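Flavodoxin (Bacillus cereus, PDB 6FSG) binds flavin mononucleotide and probably serves as a low-potential electron donor to a number of redox enzymes. Local coordinates at residues A[4-9]-A[66-71]; A[51-56]-A[86-91]; A[100-105]-A[120-125]. One frame throughout, in Å; residues are numbered along the deposited sequence. Where two conformers were deposited one is given.

Contact 1 of 3, residues A[4-9]-A[66-71]; sequences VMIFAS and DDFLDF. With FMN (flavin mononucleotide), chain B.
Ala8 and Phe68 bring the two backbones nearest, their CA atoms 7.6 Å apart, where strand 2-7 and residues 66-71 come together. Ile6 and Ala8 both point their CB atoms toward residues 66-71, while Phe7 between them turns to the other side of the sheet, onto helix 13-26. Phe68 packs on Ala8: the CB methyl lies 3.8 Å from Phe68 CD2, obliquely to the ring. The far end of the same ring reaches Ile6. Ile6 O sits at the ring edge, in its plane, 3.9 Å from Phe68 CZ, and Ile6 CG2 approaches the same carbon. The other branch of Ile6 goes to Phe71. With CG1 beside the backbone N (chi1 -62°) and the chain extended beyond it, Ile6 CD1 in the conformer described meets Phe71 CE2 at 3.6 Å, the two side chains coming from opposite directions. Just past the strand the chemistry turns polar. Ser9 OG donates to phosphate oxygen O1P of FMN at 2.7 Å and is itself hydrogen-bonded to Glu15 N. The contact between 4-9 and 66-71 is therefore apolar and buried, and a phosphate-binding hydroxyl follows directly.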
loop_
_atom_site.group_PDB
_atom_site.type_symbol
_atom_site.label_atom_id
_atom_site.label_comp_id
_atom_site.label_asym_id
_atom_site.label_seq_id
_atom_site.Cartn_x
_atom_site.Cartn_y
_atom_site.Cartn_z
ATOM N N VAL A 4 -3.614 8.339 4.098
ATOM C CA VAL A 4 -3.895 7.095 4.801
ATOM C C VAL A 4 -3.061 5.974 4.199
ATOM O O VAL A 4 -2.873 5.904 2.978
ATOM C CB VAL A 4 -5.405 6.753 4.789
ATOM C CG1 VAL A 4 -5.915 6.473 3.375
ATOM C CG2 VAL A 4 -5.707 5.581 5.745
ATOM N N MET A 5 -2.561 5.099 5.068
ATOM C CA MET A 5 -1.871 3.879 4.672
ATOM C C MET A 5 -2.569 2.709 5.349
ATOM O O MET A 5 -2.759 2.716 6.567
ATOM C CB MET A 5 -0.396 3.907 5.105
ATOM C CG MET A 5 0.388 2.649 4.748
ATOM S SD MET A 5 2.071 2.581 5.384
ATOM C CE MET A 5 2.898 3.776 4.338
ATOM N N ILE A 6 -2.919 1.692 4.571
ATOM C CA ILE A 6 -3.482 0.464 5.118
ATOM C C ILE A 6 -2.605 -0.690 4.677
ATOM O O ILE A 6 -2.430 -0.922 3.474
ATOM C CB ILE A 6 -4.943 0.250 4.700
ATOM C CG1 ILE A 6 -5.786 1.397 5.256
ATOM C CG2 ILE A 6 -5.440 -1.110 5.190
ATOM C CD1 ILE A 6 -7.185 1.410 4.758
ATOM N N PHE A 7 -2.064 -1.419 5.642
ATOM C CA PHE A 7 -1.123 -2.495 5.353
ATOM C C PHE A 7 -1.552 -3.807 6.003
ATOM O O PHE A 7 -2.271 -3.834 7.010
ATOM C CB PHE A 7 0.321 -2.155 5.783
ATOM C CG PHE A 7 0.533 -2.267 7.256
ATOM C CD1 PHE A 7 0.220 -1.210 8.099
ATOM C CD2 PHE A 7 0.992 -3.451 7.812
ATOM C CE1 PHE A 7 0.374 -1.329 9.479
ATOM C CE2 PHE A 7 1.155 -3.573 9.175
ATOM C CZ PHE A 7 0.847 -2.515 10.014
ATOM N N ALA A 8 -1.078 -4.898 5.398
ATOM C CA ALA A 8 -1.205 -6.241 5.944
ATOM C C ALA A 8 0.180 -6.840 6.118
ATOM O O ALA A 8 1.015 -6.747 5.213
ATOM C CB ALA A 8 -1.990 -7.136 4.995
ATOM N N SER A 9 0.419 -7.453 7.276
ATOM C CA SER A 9 1.690 -8.117 7.542
ATOM C C SER A 9 1.468 -9.258 8.528
ATOM O O SER A 9 0.934 -9.045 9.623
ATOM C CB SER A 9 2.728 -7.137 8.099
ATOM O OG SER A 9 4.026 -7.706 8.123
ATOM N N ASP A 66 -5.930 -13.034 3.365
ATOM C CA ASP A 66 -7.307 -13.287 3.777
ATOM C C ASP A 66 -7.943 -12.050 4.405
ATOM O O ASP A 66 -9.115 -11.752 4.153
ATOM C CB ASP A 66 -7.362 -14.449 4.776
ATOM C CG ASP A 66 -7.130 -15.805 4.132
ATOM O OD1 ASP A 66 -7.165 -15.920 2.891
ATOM O OD2 ASP A 66 -6.910 -16.770 4.887
ATOM N N ASP A 67 -7.188 -11.320 5.231
ATOM C CA ASP A 67 -7.767 -10.203 5.966
ATOM C C ASP A 67 -8.092 -9.004 5.081
ATOM O O ASP A 67 -8.817 -8.114 5.541
ATOM C CB ASP A 67 -6.849 -9.762 7.108
ATOM C CG ASP A 67 -6.682 -10.828 8.174
ATOM O OD1 ASP A 67 -7.621 -11.625 8.384
ATOM O OD2 ASP A 67 -5.605 -10.861 8.806
ATOM N N PHE A 68 -7.597 -8.965 3.833
ATOM C CA PHE A 68 -7.912 -7.900 2.882
ATOM C C PHE A 68 -9.175 -8.181 2.059
ATOM O O PHE A 68 -9.643 -7.279 1.354
ATOM C CB PHE A 68 -6.722 -7.660 1.918
ATOM C CG PHE A 68 -6.052 -6.308 2.064
ATOM C CD1 PHE A 68 -6.750 -5.148 1.794
ATOM C CD2 PHE A 68 -4.715 -6.211 2.443
ATOM C CE1 PHE A 68 -6.136 -3.908 1.928
ATOM C CE2 PHE A 68 -4.100 -4.984 2.571
ATOM C CZ PHE A 68 -4.802 -3.831 2.305
ATOM N N LEU A 69 -9.751 -9.389 2.134
ATOM C CA LEU A 69 -10.787 -9.777 1.171
ATOM C C LEU A 69 -12.066 -8.947 1.322
ATOM O O LEU A 69 -12.646 -8.500 0.320
ATOM C CB LEU A 69 -11.069 -11.282 1.275
ATOM C CG LEU A 69 -9.912 -12.199 0.854
ATOM C CD1 LEU A 69 -10.223 -13.655 1.158
ATOM C CD2 LEU A 69 -9.590 -12.013 -0.625
ATOM N N ASP A 70 -12.538 -8.732 2.555
ATOM C CA ASP A 70 -13.754 -7.942 2.728
ATOM C C ASP A 70 -13.535 -6.500 2.285
ATOM O O ASP A 70 -14.387 -5.914 1.611
ATOM C CB ASP A 70 -14.242 -7.978 4.176
ATOM C CG ASP A 70 -14.799 -9.332 4.579
ATOM O OD1 ASP A 70 -15.108 -10.163 3.692
ATOM O OD2 ASP A 70 -14.952 -9.550 5.799
ATOM N N PHE A 71 -12.392 -5.914 2.656
ATOM C CA PHE A 71 -12.058 -4.551 2.242
ATOM C C PHE A 71 -12.017 -4.440 0.723
ATOM O O PHE A 71 -12.553 -3.488 0.140
ATOM C CB PHE A 71 -10.699 -4.216 2.855
ATOM C CG PHE A 71 -10.230 -2.794 2.661
ATOM C CD1 PHE A 71 -9.598 -2.402 1.479
ATOM C CD2 PHE A 71 -10.350 -1.868 3.689
ATOM C CE1 PHE A 71 -9.120 -1.111 1.318
ATOM C CE2 PHE A 71 -9.864 -0.584 3.536
ATOM C CZ PHE A 71 -9.259 -0.199 2.342
HETATM N N1 FMN B . 4.606 -14.688 -1.997
HETATM C C2 FMN B . 4.469 -14.354 -3.310
HETATM O O2 FMN B . 5.185 -13.442 -3.715
HETATM N N3 FMN B . 3.521 -14.995 -4.098
HETATM C C4 FMN B . 2.657 -15.944 -3.580
HETATM O O4 FMN B . 1.817 -16.468 -4.347
HETATM C C4A FMN B . 2.805 -16.268 -2.210
HETATM N N5 FMN B . 2.007 -17.203 -1.568
HETATM C C5A FMN B . 2.181 -17.486 -0.218
HETATM C C6 FMN B . 1.410 -18.468 0.418
HETATM C C7 FMN B . 1.616 -18.798 1.761
HETATM C C7M FMN B . 0.758 -19.851 2.429
HETATM C C8 FMN B . 2.653 -18.151 2.447
HETATM C C8M FMN B . 2.958 -18.459 3.884
HETATM C C9 FMN B . 3.448 -17.207 1.805
HETATM C C9A FMN B . 3.220 -16.871 0.482
HETATM N N10 FMN B . 3.998 -15.900 -0.114
HETATM C C10 FMN B . 3.796 -15.632 -1.449
HETATM C "C1'" FMN B . 5.152 -15.241 0.611
HETATM C "C2'" FMN B . 4.841 -14.063 1.524
HETATM O "O2'" FMN B . 4.142 -13.066 0.823
HETATM C "C3'" FMN B . 6.191 -13.528 2.023
HETATM O "O3'" FMN B . 6.672 -14.408 3.006
HETATM C "C4'" FMN B . 6.161 -12.122 2.637
HETATM O "O4'" FMN B . 7.462 -11.725 3.070
HETATM C "C5'" FMN B . 5.223 -12.030 3.830
HETATM O "O5'" FMN B . 5.147 -10.657 4.169
HETATM P P FMN B . 4.835 -10.336 5.682
HETATM O O1P FMN B . 4.483 -8.876 5.750
HETATM O O2P FMN B . 6.079 -10.590 6.472
HETATM O O3P FMN B . 3.707 -11.234 6.118
#

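Contact 2 of 3, residues A[51-56]-A[86-91]; sequences GIILGA and AVFGSC. With FMN (flavin mononucleotide), chain B.
Phe88 has its CG between the backbone N and the carbonyl carbon (chi1 65°), which folds the ring back over Gly55 on the neighbouring strand. Ile53 has CG2 anti to its backbone N, and this branch meets the ring from the side. Gly55 CA stands over the ring centre, 3.6 Å from the centroid of Phe88 and 12° off the normal, a CH-pi contact. Ile53 CG2 lies in the ring plane at its edge, 3.6 Å from Phe88 CE1. The two side chains cross at about a right angle.

On the opposite face of the sheet Leu54 and Val87 are bridge partners, but their side chains come only to 4.3 Å, Leu54 CB to Val87 CG2. There Val87 CG1 comes 3.4 Å from Leu54 O, and helix 100-111 packs onto Val87.

The backbones run parallel, with an angle of 20° between the strand axes. Four hydrogen bonds join them: Ala86 N to Ile52 O, Leu54 N to Ala86 O, Phe88 N to Leu54 O and Ala56 N to Phe88 O. Leu54 thus both gives and takes a bond. Beyond the last of them a water links the two backbones. It donates to Ala56 O at 2.9 Å and to Ser90 O at 3.0 Å.

Ser90 then turns to the cofactor. Its OG accepts a hydrogen bond from ribityl hydroxyl O4' of FMN at 2.7 Å and is also hydrogen-bonded to Leu125 O. Cys91 CA lies 3.7 Å from flavin O2. Strands 51-55 and 84-91 are the two strands of a beta-alpha-beta unit with helix 69-74 in the parallel flavodoxin sheet, 51-55 being its middle strand; the FMN site lies at the C-terminal ends of the strands.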
loop_
_atom_site.group_PDB
_atom_site.type_symbol
_atom_site.label_atom_id
_atom_site.label_comp_id
_atom_site.label_asym_id
_atom_site.label_seq_id
_atom_site.Cartn_x
_atom_site.Cartn_y
_atom_site.Cartn_z
ATOM N N GLY A 51 -4.400 11.181 -0.296
ATOM C CA GLY A 51 -3.510 10.190 -0.859
ATOM C C GLY A 51 -3.668 8.903 -0.085
ATOM O O GLY A 51 -3.951 8.906 1.116
ATOM N N ILE A 52 -3.482 7.794 -0.796
ATOM C CA ILE A 52 -3.752 6.456 -0.290
ATOM C C ILE A 52 -2.565 5.564 -0.615
ATOM O O ILE A 52 -2.163 5.470 -1.777
ATOM C CB ILE A 52 -5.009 5.865 -0.959
ATOM C CG1 ILE A 52 -6.253 6.702 -0.643
ATOM C CG2 ILE A 52 -5.165 4.422 -0.549
ATOM C CD1 ILE A 52 -7.403 6.438 -1.600
ATOM N N ILE A 53 -2.038 4.870 0.385
ATOM C CA ILE A 53 -0.982 3.889 0.159
ATOM C C ILE A 53 -1.434 2.561 0.750
ATOM O O ILE A 53 -1.808 2.498 1.924
ATOM C CB ILE A 53 0.361 4.333 0.776
ATOM C CG1 ILE A 53 0.788 5.711 0.267
ATOM C CG2 ILE A 53 1.436 3.301 0.476
ATOM C CD1 ILE A 53 2.040 6.267 0.944
ATOM N N LEU A 54 -1.406 1.506 -0.057
ATOM C CA LEU A 54 -1.748 0.169 0.414
ATOM C C LEU A 54 -0.508 -0.714 0.412
ATOM O O LEU A 54 0.324 -0.626 -0.492
ATOM C CB LEU A 54 -2.840 -0.475 -0.450
ATOM C CG LEU A 54 -4.111 0.361 -0.641
ATOM C CD1 LEU A 54 -5.122 -0.375 -1.527
ATOM C CD2 LEU A 54 -4.758 0.748 0.688
ATOM N N GLY A 55 -0.385 -1.557 1.433
ATOM C CA GLY A 55 0.715 -2.495 1.513
ATOM C C GLY A 55 0.206 -3.899 1.767
ATOM O O GLY A 55 -0.633 -4.100 2.652
ATOM N N ALA A 56 0.709 -4.890 1.031
ATOM C CA ALA A 56 0.217 -6.247 1.232
ATOM C C ALA A 56 1.226 -7.281 0.760
ATOM O O ALA A 56 1.794 -7.150 -0.330
ATOM C CB ALA A 56 -1.116 -6.500 0.501
ATOM N N ALA A 86 -0.603 4.607 -4.302
ATOM C CA ALA A 86 0.542 3.749 -4.579
ATOM C C ALA A 86 0.437 2.504 -3.705
ATOM O O ALA A 86 -0.279 2.495 -2.700
ATOM C CB ALA A 86 1.853 4.489 -4.295
ATOM N N VAL A 87 1.183 1.459 -4.083
ATOM C CA VAL A 87 1.117 0.157 -3.418
ATOM C C VAL A 87 2.509 -0.449 -3.286
ATOM O O VAL A 87 3.340 -0.334 -4.192
ATOM C CB VAL A 87 0.195 -0.793 -4.211
ATOM C CG1 VAL A 87 0.012 -2.128 -3.523
ATOM C CG2 VAL A 87 -1.174 -0.168 -4.432
ATOM N N PHE A 88 2.736 -1.145 -2.164
ATOM C CA PHE A 88 3.989 -1.835 -1.878
ATOM C C PHE A 88 3.691 -3.184 -1.223
ATOM O O PHE A 88 2.573 -3.439 -0.762
ATOM C CB PHE A 88 4.908 -1.019 -0.943
ATOM C CG PHE A 88 4.348 -0.825 0.445
ATOM C CD1 PHE A 88 3.506 0.240 0.729
ATOM C CD2 PHE A 88 4.683 -1.693 1.471
ATOM C CE1 PHE A 88 2.989 0.413 2.003
ATOM C CE2 PHE A 88 4.169 -1.516 2.745
ATOM C CZ PHE A 88 3.321 -0.474 3.006
ATOM N N GLY A 89 4.700 -4.052 -1.165
ATOM C CA GLY A 89 4.555 -5.298 -0.422
ATOM C C GLY A 89 5.833 -6.112 -0.399
ATOM O O GLY A 89 6.720 -5.943 -1.239
ATOM N N SER A 90 5.913 -7.006 0.590
ATOM C CA SER A 90 6.953 -8.032 0.623
ATOM C C SER A 90 6.452 -9.280 -0.106
ATOM O O SER A 90 5.250 -9.546 -0.157
ATOM C CB SER A 90 7.363 -8.378 2.056
ATOM O OG SER A 90 8.379 -9.372 2.063
ATOM N N CYS A 91 7.410 -10.022 -0.688
ATOM C CA CYS A 91 7.196 -11.006 -1.749
ATOM C C CYS A 91 8.152 -12.182 -1.530
ATOM O O CYS A 91 9.062 -12.122 -0.702
ATOM C CB CYS A 91 7.450 -10.376 -3.134
ATOM S SG CYS A 91 6.522 -8.837 -3.442
HETATM N N1 FMN B . 4.606 -14.688 -1.997
HETATM C C2 FMN B . 4.469 -14.354 -3.310
HETATM O O2 FMN B . 5.185 -13.442 -3.715
HETATM N N3 FMN B . 3.521 -14.995 -4.098
HETATM C C4 FMN B . 2.657 -15.944 -3.580
HETATM O O4 FMN B . 1.817 -16.468 -4.347
HETATM C C4A FMN B . 2.805 -16.268 -2.210
HETATM N N5 FMN B . 2.007 -17.203 -1.568
HETATM C C5A FMN B . 2.181 -17.486 -0.218
HETATM C C6 FMN B . 1.410 -18.468 0.418
HETATM C C7 FMN B . 1.616 -18.798 1.761
HETATM C C7M FMN B . 0.758 -19.851 2.429
HETATM C C8 FMN B . 2.653 -18.151 2.447
HETATM C C8M FMN B . 2.958 -18.459 3.884
HETATM C C9 FMN B . 3.448 -17.207 1.805
HETATM C C9A FMN B . 3.220 -16.871 0.482
HETATM N N10 FMN B . 3.998 -15.900 -0.114
HETATM C C10 FMN B . 3.796 -15.632 -1.449
HETATM C "C1'" FMN B . 5.152 -15.241 0.611
HETATM C "C2'" FMN B . 4.841 -14.063 1.524
HETATM O "O2'" FMN B . 4.142 -13.066 0.823
HETATM C "C3'" FMN B . 6.191 -13.528 2.023
HETATM O "O3'" FMN B . 6.672 -14.408 3.006
HETATM C "C4'" FMN B . 6.161 -12.122 2.637
HETATM O "O4'" FMN B . 7.462 -11.725 3.070
HETATM C "C5'" FMN B . 5.223 -12.030 3.830
HETATM O "O5'" FMN B . 5.147 -10.657 4.169
HETATM P P FMN B . 4.835 -10.336 5.682
HETATM O O1P FMN B . 4.483 -8.876 5.750
HETATM O O2P FMN B . 6.079 -10.590 6.472
HETATM O O3P FMN B . 3.707 -11.234 6.118
HETATM O O HOH W 1 3.092 -8.887 -2.186
#

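Contact 3 of 3, residues A[100-105]-A[120-125]; sequences VAVDIL and GLKVEL. With FMN (flavin mononucleotide), chain B.
Lys122 NZ is held by two acceptors: by Asp103 OD2 at 2.7 Å, in a salt bridge, and by the backbone carbonyl of Tyr98. Asp103 OD2 receives the ammonium group on its syn lone pair, the side of the other oxygen. OD1 stays well back, so the bridge runs through one oxygen alone. The lysine chain is extended beyond CG, which lets it span the space between strand and helix. Asp103 CG is anti to its carbonyl carbon (chi1 -60°), and this swings the carboxylate to the lysine, although its CB does not point at the strand. The two side chains cross at about a right angle. This ion pair lies toward the surface.

Val102 forms the apolar side of the contact. Its CG1 is 3.8 Å from Gly120 CA, and its CB is 4.2 Å from Lys122 CE, so the lysine passes alongside the valine before it reaches the acid. Val102 also rests on Val87 of the adjoining strand.

Helix segment 100-105 and strand segment 121-124 run nearly antiparallel, at 167°, their axes approaching to 9.0 Å. Leu121 turns the other way, onto helix 129-144. Beyond the strand Leu125 reaches the cofactor, its CD2 3.6 Å from FMN O3'. Ala101 N is hydrogen-bonded to the hydroxyl of Thr58, an FMN-binding residue. Helix packed against strand in this way is the second half of the beta-alpha-beta crossover 84-91, 100-111, 115-124 in the flavodoxin fold.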
loop_
_atom_site.group_PDB
_atom_site.type_symbol
_atom_site.label_atom_id
_atom_site.label_comp_id
_atom_site.label_asym_id
_atom_site.label_seq_id
_atom_site.Cartn_x
_atom_site.Cartn_y
_atom_site.Cartn_z
ATOM N N VAL A 100 1.910 -10.637 -6.529
ATOM C CA VAL A 100 0.762 -10.233 -7.329
ATOM C C VAL A 100 -0.314 -9.540 -6.487
ATOM O O VAL A 100 -1.164 -8.852 -7.048
ATOM C CB VAL A 100 0.181 -11.356 -8.216
ATOM C CG1 VAL A 100 1.197 -11.796 -9.290
ATOM C CG2 VAL A 100 -0.314 -12.535 -7.398
ATOM N N ALA A 101 -0.305 -9.670 -5.157
ATOM C CA ALA A 101 -1.209 -8.846 -4.355
ATOM C C ALA A 101 -1.006 -7.358 -4.631
ATOM O O ALA A 101 -1.964 -6.577 -4.596
ATOM C CB ALA A 101 -0.995 -9.122 -2.869
ATOM N N VAL A 102 0.244 -6.943 -4.863
ATOM C CA VAL A 102 0.528 -5.552 -5.211
ATOM C C VAL A 102 -0.176 -5.184 -6.510
ATOM O O VAL A 102 -0.845 -4.147 -6.600
ATOM C CB VAL A 102 2.052 -5.322 -5.285
ATOM C CG1 VAL A 102 2.375 -3.959 -5.863
ATOM C CG2 VAL A 102 2.682 -5.505 -3.893
ATOM N N ASP A 103 -0.045 -6.036 -7.529
ATOM C CA ASP A 103 -0.659 -5.782 -8.828
ATOM C C ASP A 103 -2.185 -5.783 -8.745
ATOM O O ASP A 103 -2.847 -4.974 -9.410
ATOM C CB ASP A 103 -0.150 -6.839 -9.804
ATOM C CG ASP A 103 1.357 -6.809 -9.950
ATOM O OD1 ASP A 103 1.879 -5.777 -10.424
ATOM O OD2 ASP A 103 2.002 -7.799 -9.554
ATOM N N ILE A 104 -2.760 -6.670 -7.921
ATOM C CA ILE A 104 -4.214 -6.737 -7.745
ATOM C C ILE A 104 -4.738 -5.453 -7.107
ATOM O O ILE A 104 -5.763 -4.896 -7.531
ATOM C CB ILE A 104 -4.589 -7.976 -6.902
ATOM C CG1 ILE A 104 -4.307 -9.267 -7.685
ATOM C CG2 ILE A 104 -6.056 -7.911 -6.451
ATOM C CD1 ILE A 104 -4.257 -10.537 -6.826
ATOM N N LEU A 105 -4.063 -4.978 -6.056
ATOM C CA LEU A 105 -4.517 -3.757 -5.392
ATOM C C LEU A 105 -4.355 -2.538 -6.297
ATOM O O LEU A 105 -5.227 -1.658 -6.317
ATOM C CB LEU A 105 -3.807 -3.571 -4.054
ATOM C CG LEU A 105 -4.208 -4.597 -2.989
ATOM C CD1 LEU A 105 -3.401 -4.412 -1.722
ATOM C CD2 LEU A 105 -5.700 -4.551 -2.681
ATOM N N GLY A 120 4.393 -0.352 -8.612
ATOM C CA GLY A 120 4.355 -1.124 -7.383
ATOM C C GLY A 120 5.759 -1.437 -6.891
ATOM O O GLY A 120 6.647 -1.779 -7.674
ATOM N N LEU A 121 5.956 -1.333 -5.573
ATOM C CA LEU A 121 7.239 -1.617 -4.938
ATOM C C LEU A 121 7.187 -3.017 -4.333
ATOM O O LEU A 121 6.380 -3.280 -3.431
ATOM C CB LEU A 121 7.568 -0.580 -3.860
ATOM C CG LEU A 121 8.816 -0.873 -3.005
ATOM C CD1 LEU A 121 10.108 -1.013 -3.831
ATOM C CD2 LEU A 121 9.036 0.159 -1.902
ATOM N N LYS A 122 8.050 -3.906 -4.827
ATOM C CA LYS A 122 8.127 -5.283 -4.362
ATOM C C LYS A 122 9.504 -5.543 -3.771
ATOM O O LYS A 122 10.521 -5.313 -4.433
ATOM C CB LYS A 122 7.891 -6.252 -5.521
ATOM C CG LYS A 122 6.481 -6.189 -6.079
ATOM C CD LYS A 122 6.302 -7.131 -7.241
ATOM C CE LYS A 122 4.888 -7.072 -7.795
ATOM N NZ LYS A 122 4.623 -8.158 -8.813
ATOM N N VAL A 123 9.532 -6.064 -2.547
ATOM C CA VAL A 123 10.768 -6.408 -1.852
ATOM C C VAL A 123 10.717 -7.889 -1.502
ATOM O O VAL A 123 9.677 -8.397 -1.078
ATOM C CB VAL A 123 10.933 -5.544 -0.581
ATOM C CG1 VAL A 123 11.999 -6.122 0.347
ATOM C CG2 VAL A 123 11.275 -4.100 -0.951
ATOM N N GLU A 124 11.845 -8.577 -1.681
ATOM C CA GLU A 124 11.960 -9.996 -1.355
ATOM C C GLU A 124 12.108 -10.187 0.151
ATOM O O GLU A 124 13.101 -9.754 0.742
ATOM C CB GLU A 124 13.190 -10.569 -2.062
ATOM C CG GLU A 124 13.455 -12.048 -1.834
ATOM C CD GLU A 124 12.676 -12.932 -2.781
ATOM O OE1 GLU A 124 12.328 -12.453 -3.883
ATOM O OE2 GLU A 124 12.418 -14.107 -2.430
ATOM N N LEU A 125 11.136 -10.856 0.766
ATOM C CA LEU A 125 11.182 -11.236 2.190
ATOM C C LEU A 125 11.589 -10.030 3.040
ATOM O O LEU A 125 10.953 -8.969 2.946
ATOM C CB LEU A 125 12.041 -12.483 2.355
ATOM C CG LEU A 125 11.506 -13.733 1.667
ATOM C CD1 LEU A 125 12.488 -14.905 1.854
ATOM C CD2 LEU A 125 10.118 -14.080 2.196
HETATM N N1 FMN B . 4.606 -14.688 -1.997
HETATM C C2 FMN B . 4.469 -14.354 -3.310
HETATM O O2 FMN B . 5.185 -13.442 -3.715
HETATM N N3 FMN B . 3.521 -14.995 -4.098
HETATM C C4 FMN B . 2.657 -15.944 -3.580
HETATM O O4 FMN B . 1.817 -16.468 -4.347
HETATM C C4A FMN B . 2.805 -16.268 -2.210
HETATM N N5 FMN B . 2.007 -17.203 -1.568
HETATM C C5A FMN B . 2.181 -17.486 -0.218
HETATM C C6 FMN B . 1.410 -18.468 0.418
HETATM C C7 FMN B . 1.616 -18.798 1.761
HETATM C C7M FMN B . 0.758 -19.851 2.429
HETATM C C8 FMN B . 2.653 -18.151 2.447
HETATM C C8M FMN B . 2.958 -18.459 3.884
HETATM C C9 FMN B . 3.448 -17.207 1.805
HETATM C C9A FMN B . 3.220 -16.871 0.482
HETATM N N10 FMN B . 3.998 -15.900 -0.114
HETATM C C10 FMN B . 3.796 -15.632 -1.449
HETATM C "C1'" FMN B . 5.152 -15.241 0.611
HETATM C "C2'" FMN B . 4.841 -14.063 1.524
HETATM O "O2'" FMN B . 4.142 -13.066 0.823
HETATM C "C3'" FMN B . 6.191 -13.528 2.023
HETATM O "O3'" FMN B . 6.672 -14.408 3.006
HETATM C "C4'" FMN B . 6.161 -12.122 2.637
HETATM O "O4'" FMN B . 7.462 -11.725 3.070
HETATM C "C5'" FMN B . 5.223 -12.030 3.830
HETATM O "O5'" FMN B . 5.147 -10.657 4.169
HETATM P P FMN B . 4.835 -10.336 5.682
HETATM O O1P FMN B . 4.483 -8.876 5.750
HETATM O O2P FMN B . 6.079 -10.590 6.472
HETATM O O3P FMN B . 3.707 -11.234 6.118
#

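In the fold
All three contacts belong to one five-stranded parallel sheet of order 2-1-3-4-5, wrapped by helices. The centre of contact 2 is about 2 Å from the centre of the chain. The centre of contact 1 is about 10 Å from that of contact 2, and the centre of contact 3 about 7 Å; the centres of contacts 1 and 3 are about 13 Å apart and these two do not touch. Strand 2-7 of contact 1 lies beside strand 51-55 of contact 2, and Ala8 N probably hydrogen-bonds Gly55 O. Strand 84-91 in turn adjoins strand 115-124 of contact 3. Along the chain contacts 1 and 2 interleave, and contact 3 follows both. Each reaches FMN, so one cofactor site draws on the C-terminal ends of several strands.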